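Local coordinates for protein prolyl-tRNA synthetase (Naegleria fowleri, PDB 6UYH) that probably attaches proline to its cognate tRNA in an ATP-dependent reaction, and here holds the inhibitor halofuginone together with the ATP analogue AMPPNP, at residues G206-N211 / D218-V223; T222-I227 / K474-P479; R416-R421 / S432-L437; S483-L488 / N504-F509. One frame throughout, in Å; residues are numbered along the deposited sequence.

In the fold
Contact 1 touches contact 2, and contacts 2, 3 and 4 all touch one another. Contact 1 closes the hairpin of strands 204-207 and 219-227; contact 2, centred about 9 Å away, sets the second of these strands against strand 474-479. Contact 3 lies inside the long sequence loop that contact 2 closes, and contact 4 follows both along the chain. Strand 505-512 pairs with 474-479 and with 435-440, so contacts 2, 3 and 4 are joined through neighbouring strands, their centres 12 to 14 Å apart. The C-terminal region is thereby built directly onto strands of the synthetase core, which at contacts 1 and 2 come close to the bound AMPPNP.

Contact 1: G206-N211 / D218-V223; sequences GTKTEN and DYTTTV
Water takes over where direct pairing between Lys-208 and Thr-220 stops: one molecule donates to Lys-208 O and accepts from Thr-220 N, prolonging the antiparallel pairing beyond the last backbone bond. Before it, Gly-206 and Thr-222 form a hydrogen-bonded pair, Thr-222 N lying 2.9 Å from Gly-206 O, and Lys-208 N reaches Thr-220 O at 2.8 Å. Between them Thr-207 and Thr-221 make a non-hydrogen-bonded pair whose methyls meet, CG2 to CG2, at 4.1 Å.

The aliphatic part of Lys-208 does most of the side-chain packing. With CG beside the backbone N (chi1 -71°) and the chain extended beyond it, CD lies 3.7 Å from Thr-220 CG2, while CE passes Thr-222 CB at 3.9 Å, crossing that side chain at about a right angle. A second water accepts weakly from Lys-208 NZ and donates to Thr-222 OG1, a hydroxyl that itself bonds Glu-224 OE2. The hydroxyls of Thr-220 and Thr-221 turn to strand 232-243, bonding His-240 ND1 and Ser-239 O.

Lysine methylenes thus cover threonine carbons, and the Lys-208 side chain comes within about 5 Å of the bound AMPPNP, where its charge could contribute to the nucleotide's electrostatic surroundings.

Contact 2: T222-I227 / K474-P479; sequences TVETFI and KSLCVP. With EDO (1,2-ethanediol), chain P.
Glu-224 lays its carboxylate across Leu-476, the two side chains meeting at about a right angle. The glutamate is bent at chi2 (-63°), which brings OE1 to 3.7 Å from Leu-476 CB; this is packing of an oxygen against a methylene. Further back, Glu-224 CG rests 4.0 Å from the sulfur of Cys-477. On the same strand Thr-222 presents its methyl to the other side chain atom of that cysteine, CG2 lying 3.7 Å from Cys-477 CB.

No hydrogen bond crosses between the segments, so the carboxylate is held from its own strand and from strand 232-243. Thr-222 OG1 donates to Glu-224 OE2 over 2.8 Å, and OE2 accepts on its anti lone pair, the one pointing away from OE1; Gln-235 NE2 bonds OE1. Each oxygen therefore has a partner, and both help to fix the rotation of this buried acid. Gln-235 also lines the pocket of the bound AMPPNP, which makes Glu-224 a second-shell neighbour of the nucleotide site.

The short strand segments run at 121° to one another, 7.7 Å apart at their closest, too far for direct backbone pairing; strand 204-207 pairs with both. Leu-476 and Cys-477 both face Leu-508, a classic beta bulge in the pairing of strands 474-479 and 505-512, at the junction between the class II synthetase core and the C-terminal region.

Contact 3: R416-R421 / S432-L437; sequences RIVVTR and SGNMCL. With EDO (1,2-ethanediol), chain B.
Strands 417-419 and 435-437 run parallel in register, Ile-417 beside Met-435, Val-418 beside Cys-436 and Val-419 beside Leu-437, with backbone bonds from Met-435 N to Arg-416 O through to Thr-420 N and Leu-437 O. At the start of the pairing Arg-416 grips one carbonyl with two nitrogens: NE lies 3.0 Å and NH2 2.9 Å from Gly-433 O. Bends at chi2 (-82°) and chi3 (-75°) fold the guanidinium back to this oxygen. Both nitrogens approach from the same face of the carbonyl plane, NE well above it, and the oxygen lies near the guanidinium plane. NH2 also bonds Ala-228 O.

Asn-434 stands across the arginine, its amide nearly perpendicular (88°) to the guanidinium, with OD1 3.5 Å from Arg-416 CD; its ND2 is bonded to Ala-429 O. On the face carrying Ile-417, Val-419 and Leu-437, Met-435 CE touches Ile-417 CG1 at 3.6 Å, and Leu-437 CD1 touches both Ile-417 CG2 and Val-419 CG2, at 4.0 and 4.1 Å. On the other face Thr-420 OG1 approaches Cys-436 CB at 3.4 Å. At the far end Arg-421 binds both hydroxyls of an ethanediol, probably from the crystallisation liquor.

Helix 423-431 links the strands in a beta-alpha-beta unit, ends in a Schellman motif with Gly-433 as C-prime, and covers Thr-420 and Cys-436 through Phe-426 and Ala-429. Leu-508 of strand 505-512 packs on the opposite face, against Ile-417, Met-435 and Leu-437.

Contact 4: S483-L488 / N504-F509; sequences SSFPSL and NCWALF
The Trp-506 indole is clasped between Phe-485 and Pro-486 on one face and Leu-488 on the other, with the carbonyl oxygens of Pro-486 and Ser-487 towards its edge. Phe-485 CB sits over the five-membered ring, 3.5 Å from CD1, in a CH-pi contact. The phenyl group itself turns an edge to the indole face in an offset edge-to-face pair, centroids 5.4 Å apart and planes at 72°. Pro-486 lies on the same side but toward the rim, its CG 3.7 Å from CZ2.

From the opposite face Leu-488 offers a methyl, CD2 lying 3.7 Å from the centroid of the five-membered ring and only 21° off its normal, a second CH-pi contact. The other branch, CD1, turns to the backbone and packs 3.3 Å from Cys-505 N.

The indole N-H is used as well: NE1 donates to Pro-486 O over 2.9 Å. That bond is bent (141°), with the oxygen tilted from the ring plane, yet it ties the tryptophan to the loop backbone and helps to set its rotation between the two layers.

Phe-485 also touches Leu-437 and Pro-479, and Trp-506 touches Val-419. With CH-pi contacts on both faces of the tryptophan and an edge-to-face phenylalanine on one, the irregular connection between strands 474-479 and 505-512 folds back over strands 417-419, 435-440 and 505-512, in the C-terminal prolyl-tRNA synthetase region.

Contact 1: G206-N211 / D218-V223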
# COMPACT_ATOMS: atom_id res chain seq x y z
N GLY A 206 -10.94 -19.57 17.82
CA GLY A 206 -12.22 -19.77 18.46
C GLY A 206 -13.29 -18.93 17.79
O GLY A 206 -13.01 -18.14 16.89
N THR A 207 -14.52 -19.14 18.23
CA THR A 207 -15.62 -18.28 17.83
C THR A 207 -15.90 -17.27 18.94
O THR A 207 -15.74 -17.58 20.12
CB THR A 207 -16.89 -19.09 17.55
OG1 THR A 207 -17.24 -19.82 18.73
CG2 THR A 207 -16.66 -20.08 16.43
N LYS A 208 -16.30 -16.07 18.56
CA LYS A 208 -16.71 -15.08 19.55
C LYS A 208 -18.12 -15.36 20.05
O LYS A 208 -18.95 -15.98 19.37
CB LYS A 208 -16.62 -13.67 18.97
CG LYS A 208 -15.20 -13.20 18.76
CD LYS A 208 -15.19 -11.73 18.41
CE LYS A 208 -13.79 -11.26 18.05
NZ LYS A 208 -13.79 -9.81 17.75
N THR A 209 -18.39 -14.94 21.29
CA THR A 209 -19.73 -15.04 21.84
C THR A 209 -20.67 -14.03 21.17
O THR A 209 -20.24 -13.14 20.43
CB THR A 209 -19.71 -14.79 23.34
OG1 THR A 209 -19.19 -13.47 23.57
CG2 THR A 209 -18.81 -15.79 24.02
N GLU A 210 -21.97 -14.15 21.47
CA GLU A 210 -22.94 -13.26 20.84
C GLU A 210 -22.64 -11.80 21.15
O GLU A 210 -22.83 -10.92 20.29
CB GLU A 210 -24.36 -13.64 21.28
CG GLU A 210 -24.83 -14.98 20.74
CD GLU A 210 -24.78 -15.05 19.22
OE1 GLU A 210 -25.33 -14.14 18.57
OE2 GLU A 210 -24.18 -16.01 18.68
N ASN A 211 -22.15 -11.51 22.36
CA ASN A 211 -21.89 -10.13 22.73
C ASN A 211 -20.67 -9.56 22.02
O ASN A 211 -20.63 -8.36 21.73
CB ASN A 211 -21.72 -10.01 24.25
CG ASN A 211 -21.31 -8.61 24.69
OD1 ASN A 211 -22.06 -7.65 24.51
ND2 ASN A 211 -20.12 -8.50 25.27
N ASP A 218 -23.39 -13.58 11.07
CA ASP A 218 -24.00 -14.78 11.64
C ASP A 218 -23.09 -15.38 12.71
O ASP A 218 -23.57 -15.76 13.78
CB ASP A 218 -24.30 -15.80 10.55
CG ASP A 218 -25.62 -15.52 9.84
OD1 ASP A 218 -26.41 -14.68 10.34
OD2 ASP A 218 -25.87 -16.13 8.78
N TYR A 219 -21.79 -15.47 12.43
CA TYR A 219 -20.84 -15.87 13.45
C TYR A 219 -19.48 -15.27 13.13
O TYR A 219 -19.17 -14.99 11.97
CB TYR A 219 -20.74 -17.39 13.58
CG TYR A 219 -20.20 -18.12 12.37
CD1 TYR A 219 -21.06 -18.72 11.45
CD2 TYR A 219 -18.83 -18.25 12.16
CE1 TYR A 219 -20.57 -19.40 10.35
CE2 TYR A 219 -18.33 -18.92 11.05
CZ TYR A 219 -19.21 -19.50 10.16
OH TYR A 219 -18.72 -20.17 9.07
N THR A 220 -18.67 -15.08 14.17
CA THR A 220 -17.36 -14.44 14.08
C THR A 220 -16.30 -15.38 14.63
O THR A 220 -16.46 -15.91 15.74
CB THR A 220 -17.35 -13.12 14.86
OG1 THR A 220 -18.25 -12.19 14.25
CG2 THR A 220 -15.95 -12.51 14.89
N THR A 221 -15.23 -15.58 13.87
CA THR A 221 -14.09 -16.34 14.36
C THR A 221 -12.92 -15.39 14.60
O THR A 221 -12.85 -14.31 14.01
CB THR A 221 -13.67 -17.47 13.39
OG1 THR A 221 -13.16 -16.92 12.17
CG2 THR A 221 -14.87 -18.39 13.09
N THR A 222 -12.02 -15.79 15.50
CA THR A 222 -10.91 -14.95 15.90
C THR A 222 -9.68 -15.81 16.13
O THR A 222 -9.80 -17.01 16.41
CB THR A 222 -11.26 -14.15 17.19
OG1 THR A 222 -10.14 -13.36 17.61
CG2 THR A 222 -11.65 -15.10 18.32
N VAL A 223 -8.49 -15.22 15.99
CA VAL A 223 -7.27 -15.79 16.55
C VAL A 223 -6.90 -14.95 17.77
O VAL A 223 -6.66 -13.74 17.66
CB VAL A 223 -6.11 -15.84 15.54
CG1 VAL A 223 -6.33 -17.00 14.56
CG2 VAL A 223 -5.98 -14.52 14.76
O HOH W 1 -19.88 -15.92 16.66
O HOH W 2 -10.54 -10.65 17.04
O HOH W 3 -22.60 -16.55 16.46

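Contact 2: T222-I227 / K474-P479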
# COMPACT_ATOMS: atom_id res chain seq x y z
N THR A 222 -12.02 -15.79 15.50
CA THR A 222 -10.91 -14.95 15.90
C THR A 222 -9.68 -15.81 16.13
O THR A 222 -9.80 -17.01 16.41
CB THR A 222 -11.26 -14.15 17.19
OG1 THR A 222 -10.14 -13.36 17.61
CG2 THR A 222 -11.65 -15.10 18.32
N VAL A 223 -8.49 -15.22 15.99
CA VAL A 223 -7.27 -15.79 16.55
C VAL A 223 -6.90 -14.95 17.77
O VAL A 223 -6.66 -13.74 17.66
CB VAL A 223 -6.11 -15.84 15.54
CG1 VAL A 223 -6.33 -17.00 14.56
CG2 VAL A 223 -5.98 -14.52 14.76
N GLU A 224 -6.91 -15.58 18.94
CA GLU A 224 -6.55 -14.90 20.18
C GLU A 224 -5.06 -15.07 20.44
O GLU A 224 -4.49 -16.14 20.21
CB GLU A 224 -7.34 -15.47 21.35
CG GLU A 224 -8.83 -15.17 21.25
CD GLU A 224 -9.11 -13.68 21.30
OE1 GLU A 224 -8.75 -13.05 22.32
OE2 GLU A 224 -9.65 -13.14 20.31
N THR A 225 -4.43 -13.99 20.92
CA THR A 225 -3.03 -14.00 21.32
C THR A 225 -2.94 -13.55 22.76
O THR A 225 -3.92 -13.06 23.34
CB THR A 225 -2.17 -13.09 20.43
OG1 THR A 225 -2.61 -11.73 20.56
CG2 THR A 225 -2.26 -13.50 18.94
N PHE A 226 -1.77 -13.73 23.36
CA PHE A 226 -1.64 -13.58 24.81
C PHE A 226 -0.36 -12.83 25.17
O PHE A 226 0.72 -13.18 24.71
CB PHE A 226 -1.63 -14.94 25.49
CG PHE A 226 -1.50 -14.88 26.99
CD1 PHE A 226 -2.50 -14.31 27.77
CD2 PHE A 226 -0.38 -15.42 27.62
CE1 PHE A 226 -2.38 -14.27 29.17
CE2 PHE A 226 -0.27 -15.39 29.02
CZ PHE A 226 -1.28 -14.81 29.78
N ILE A 227 -0.51 -11.82 26.03
CA ILE A 227 0.63 -11.03 26.52
C ILE A 227 0.93 -11.51 27.94
O ILE A 227 0.23 -11.15 28.88
CB ILE A 227 0.34 -9.53 26.47
CG1 ILE A 227 -0.20 -9.13 25.08
CG2 ILE A 227 1.63 -8.73 26.81
CD1 ILE A 227 0.66 -9.56 23.89
N LYS A 474 -13.28 -10.44 30.15
CA LYS A 474 -14.28 -10.50 29.10
C LYS A 474 -14.12 -11.80 28.33
O LYS A 474 -13.14 -12.53 28.49
CB LYS A 474 -14.20 -9.29 28.17
CG LYS A 474 -12.96 -9.23 27.33
CD LYS A 474 -12.96 -7.91 26.55
CE LYS A 474 -13.03 -8.12 25.05
NZ LYS A 474 -13.42 -6.86 24.37
N SER A 475 -15.12 -12.12 27.52
CA SER A 475 -15.02 -13.33 26.73
C SER A 475 -13.97 -13.12 25.64
O SER A 475 -13.93 -12.06 25.01
CB SER A 475 -16.36 -13.72 26.12
OG SER A 475 -16.71 -12.81 25.11
N LEU A 476 -13.10 -14.10 25.48
CA LEU A 476 -12.08 -14.03 24.45
C LEU A 476 -12.51 -14.84 23.23
O LEU A 476 -12.65 -14.29 22.13
CB LEU A 476 -10.74 -14.52 25.03
CG LEU A 476 -10.37 -13.78 26.33
CD1 LEU A 476 -9.08 -14.36 26.93
CD2 LEU A 476 -10.25 -12.26 26.10
N CYS A 477 -12.81 -16.12 23.42
CA CYS A 477 -13.40 -16.92 22.37
C CYS A 477 -13.93 -18.20 22.99
O CYS A 477 -13.57 -18.56 24.11
CB CYS A 477 -12.39 -17.25 21.27
SG CYS A 477 -11.10 -18.37 21.83
N VAL A 478 -14.78 -18.89 22.24
CA VAL A 478 -15.08 -20.29 22.50
C VAL A 478 -14.16 -21.12 21.61
O VAL A 478 -14.34 -21.14 20.38
CB VAL A 478 -16.56 -20.60 22.22
CG1 VAL A 478 -16.86 -22.06 22.53
CG2 VAL A 478 -17.46 -19.67 23.04
N PRO A 479 -13.14 -21.78 22.17
CA PRO A 479 -12.15 -22.46 21.33
C PRO A 479 -12.79 -23.45 20.36
O PRO A 479 -13.70 -24.20 20.74
CB PRO A 479 -11.26 -23.18 22.35
CG PRO A 479 -11.34 -22.32 23.58
CD PRO A 479 -12.78 -21.82 23.60
C1 EDO P . -15.87 -3.44 26.90
O1 EDO P . -15.13 -2.22 26.96
C2 EDO P . -15.34 -4.26 25.73
O2 EDO P . -13.91 -4.34 25.85

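Contact 3: R416-R421 / S432-L437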
# COMPACT_ATOMS: atom_id res chain seq x y z
N ARG A 416 -0.42 -20.54 31.20
CA ARG A 416 -1.24 -19.46 31.74
C ARG A 416 -2.70 -19.59 31.34
O ARG A 416 -3.45 -18.62 31.43
CB ARG A 416 -0.68 -18.11 31.30
CG ARG A 416 0.76 -17.89 31.71
CD ARG A 416 0.87 -17.42 33.14
NE ARG A 416 0.48 -16.03 33.27
CZ ARG A 416 1.29 -15.00 32.99
NH1 ARG A 416 2.53 -15.24 32.58
NH2 ARG A 416 0.86 -13.76 33.13
N ILE A 417 -3.10 -20.77 30.89
CA ILE A 417 -4.51 -21.11 30.66
C ILE A 417 -4.91 -22.10 31.74
O ILE A 417 -4.37 -23.21 31.80
CB ILE A 417 -4.74 -21.68 29.26
CG1 ILE A 417 -4.44 -20.63 28.19
CG2 ILE A 417 -6.17 -22.17 29.11
CD1 ILE A 417 -4.32 -21.22 26.78
N VAL A 418 -5.85 -21.70 32.59
CA VAL A 418 -6.25 -22.46 33.76
C VAL A 418 -7.72 -22.83 33.60
O VAL A 418 -8.55 -21.96 33.33
CB VAL A 418 -6.04 -21.66 35.05
CG1 VAL A 418 -6.50 -22.47 36.25
CG2 VAL A 418 -4.58 -21.25 35.18
N VAL A 419 -8.04 -24.10 33.81
CA VAL A 419 -9.43 -24.54 33.89
C VAL A 419 -10.00 -24.08 35.24
O VAL A 419 -9.51 -24.49 36.30
CB VAL A 419 -9.54 -26.06 33.75
CG1 VAL A 419 -11.00 -26.51 33.92
CG2 VAL A 419 -8.99 -26.51 32.42
N THR A 420 -11.04 -23.26 35.20
CA THR A 420 -11.63 -22.70 36.41
C THR A 420 -13.11 -23.09 36.45
O THR A 420 -13.94 -22.45 35.80
CB THR A 420 -11.42 -21.18 36.48
OG1 THR A 420 -12.01 -20.53 35.35
CG2 THR A 420 -9.93 -20.85 36.50
N ARG A 421 -13.42 -24.13 37.22
CA ARG A 421 -14.78 -24.65 37.25
C ARG A 421 -15.72 -23.84 38.13
O ARG A 421 -16.94 -23.96 37.97
CB ARG A 421 -14.77 -26.11 37.73
CG ARG A 421 -14.09 -27.06 36.74
CD ARG A 421 -13.81 -28.38 37.45
NE ARG A 421 -13.13 -29.37 36.61
CZ ARG A 421 -11.81 -29.41 36.42
NH1 ARG A 421 -11.02 -28.50 36.98
NH2 ARG A 421 -11.28 -30.36 35.66
N SER A 432 -4.06 -13.51 39.10
CA SER A 432 -2.67 -13.89 38.92
C SER A 432 -2.23 -13.86 37.46
O SER A 432 -1.17 -14.39 37.13
CB SER A 432 -2.42 -15.27 39.53
OG SER A 432 -3.35 -16.23 39.06
N GLY A 433 -3.02 -13.24 36.59
CA GLY A 433 -2.60 -13.02 35.22
C GLY A 433 -2.79 -14.18 34.27
O GLY A 433 -2.02 -14.33 33.32
N ASN A 434 -3.80 -15.00 34.50
CA ASN A 434 -4.07 -16.15 33.65
C ASN A 434 -5.31 -15.91 32.80
O ASN A 434 -6.15 -15.07 33.11
CB ASN A 434 -4.28 -17.42 34.49
CG ASN A 434 -3.06 -17.79 35.29
OD1 ASN A 434 -2.10 -18.32 34.74
ND2 ASN A 434 -3.08 -17.53 36.60
N MET A 435 -5.39 -16.65 31.70
CA MET A 435 -6.64 -16.85 31.00
C MET A 435 -7.34 -18.06 31.60
O MET A 435 -6.69 -18.99 32.09
CB MET A 435 -6.41 -17.06 29.51
CG MET A 435 -5.63 -15.93 28.88
SD MET A 435 -5.62 -16.09 27.08
CE MET A 435 -4.31 -17.29 26.86
N CYS A 436 -8.67 -18.04 31.57
CA CYS A 436 -9.49 -19.00 32.29
C CYS A 436 -10.44 -19.70 31.33
O CYS A 436 -11.14 -19.04 30.56
CB CYS A 436 -10.30 -18.31 33.39
SG CYS A 436 -9.28 -17.38 34.55
N LEU A 437 -10.49 -21.03 31.42
CA LEU A 437 -11.49 -21.81 30.71
C LEU A 437 -12.64 -22.06 31.67
O LEU A 437 -12.45 -22.65 32.74
CB LEU A 437 -10.91 -23.14 30.22
CG LEU A 437 -10.08 -23.17 28.93
CD1 LEU A 437 -9.36 -24.52 28.85
CD2 LEU A 437 -10.97 -22.96 27.71
C1 EDO B . -7.15 -29.41 36.23
O1 EDO B . -8.07 -28.65 37.01
C2 EDO B . -7.68 -29.54 34.81
O2 EDO B . -8.70 -30.53 34.79

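Contact 4: S483-L488 / N504-F509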
# COMPACT_ATOMS: atom_id res chain seq x y z
N SER A 483 -11.42 -30.69 22.29
CA SER A 483 -11.22 -32.12 22.51
C SER A 483 -10.37 -32.41 23.75
O SER A 483 -10.49 -33.49 24.33
CB SER A 483 -10.58 -32.77 21.28
OG SER A 483 -9.28 -32.24 21.07
N SER A 484 -9.51 -31.49 24.16
CA SER A 484 -8.64 -31.73 25.31
C SER A 484 -9.24 -31.24 26.62
O SER A 484 -8.61 -31.41 27.67
CB SER A 484 -7.28 -31.06 25.10
OG SER A 484 -7.38 -29.66 25.34
N PHE A 485 -10.42 -30.63 26.59
CA PHE A 485 -10.99 -30.02 27.78
C PHE A 485 -11.68 -31.07 28.66
O PHE A 485 -12.10 -32.12 28.17
CB PHE A 485 -11.98 -28.92 27.40
CG PHE A 485 -11.36 -27.78 26.61
CD1 PHE A 485 -9.99 -27.57 26.62
CD2 PHE A 485 -12.15 -26.94 25.84
CE1 PHE A 485 -9.42 -26.53 25.90
CE2 PHE A 485 -11.58 -25.89 25.11
CZ PHE A 485 -10.22 -25.69 25.13
N PRO A 486 -11.80 -30.81 29.95
CA PRO A 486 -12.38 -31.80 30.86
C PRO A 486 -13.91 -31.84 30.75
O PRO A 486 -14.53 -31.09 29.99
CB PRO A 486 -11.93 -31.33 32.25
CG PRO A 486 -11.59 -29.91 32.10
CD PRO A 486 -11.17 -29.69 30.67
N SER A 487 -14.49 -32.75 31.52
CA SER A 487 -15.93 -32.96 31.48
C SER A 487 -16.69 -31.76 32.04
O SER A 487 -16.23 -31.11 32.98
CB SER A 487 -16.30 -34.21 32.29
OG SER A 487 -17.70 -34.36 32.37
N LEU A 488 -17.85 -31.48 31.46
CA LEU A 488 -18.76 -30.47 31.98
C LEU A 488 -19.75 -31.02 32.99
O LEU A 488 -20.57 -30.26 33.52
CB LEU A 488 -19.52 -29.81 30.82
CG LEU A 488 -18.68 -28.97 29.86
CD1 LEU A 488 -19.44 -28.71 28.55
CD2 LEU A 488 -18.30 -27.68 30.54
N ASN A 504 -22.72 -26.11 28.18
CA ASN A 504 -22.57 -27.11 27.13
C ASN A 504 -21.30 -26.93 26.30
O ASN A 504 -21.17 -27.58 25.26
CB ASN A 504 -23.80 -27.17 26.21
CG ASN A 504 -24.13 -25.85 25.54
OD1 ASN A 504 -23.37 -24.88 25.59
ND2 ASN A 504 -25.30 -25.81 24.88
N CYS A 505 -20.38 -26.09 26.74
CA CYS A 505 -19.06 -25.98 26.13
C CYS A 505 -18.17 -25.23 27.12
O CYS A 505 -18.61 -24.83 28.20
CB CYS A 505 -19.11 -25.26 24.78
SG CYS A 505 -19.65 -23.55 24.91
N TRP A 506 -16.90 -25.06 26.74
CA TRP A 506 -15.95 -24.28 27.50
C TRP A 506 -15.64 -22.99 26.76
O TRP A 506 -15.45 -23.01 25.55
CB TRP A 506 -14.64 -25.06 27.72
CG TRP A 506 -14.78 -26.26 28.60
CD1 TRP A 506 -15.05 -27.53 28.21
CD2 TRP A 506 -14.61 -26.29 30.03
NE1 TRP A 506 -15.07 -28.37 29.31
CE2 TRP A 506 -14.80 -27.63 30.44
CE3 TRP A 506 -14.32 -25.33 31.00
CZ2 TRP A 506 -14.72 -28.03 31.78
CZ3 TRP A 506 -14.23 -25.72 32.33
CH2 TRP A 506 -14.44 -27.06 32.70
N ALA A 507 -15.62 -21.88 27.50
CA ALA A 507 -15.25 -20.59 26.94
C ALA A 507 -13.98 -20.06 27.60
O ALA A 507 -13.75 -20.24 28.80
CB ALA A 507 -16.38 -19.57 27.11
N LEU A 508 -13.17 -19.38 26.80
CA LEU A 508 -11.96 -18.73 27.29
C LEU A 508 -12.28 -17.28 27.64
O LEU A 508 -12.78 -16.52 26.80
CB LEU A 508 -10.85 -18.81 26.23
CG LEU A 508 -9.42 -18.52 26.67
CD1 LEU A 508 -8.90 -19.60 27.59
CD2 LEU A 508 -8.51 -18.34 25.43
N PHE A 509 -12.05 -16.92 28.91
CA PHE A 509 -12.27 -15.59 29.44
C PHE A 509 -10.96 -15.06 29.99
O PHE A 509 -10.12 -15.84 30.48
CB PHE A 509 -13.32 -15.59 30.57
CG PHE A 509 -14.74 -15.46 30.09
CD1 PHE A 509 -15.33 -16.49 29.36
CD2 PHE A 509 -15.48 -14.32 30.37
CE1 PHE A 509 -16.64 -16.38 28.93
CE2 PHE A 509 -16.80 -14.20 29.92
CZ PHE A 509 -17.38 -15.23 29.20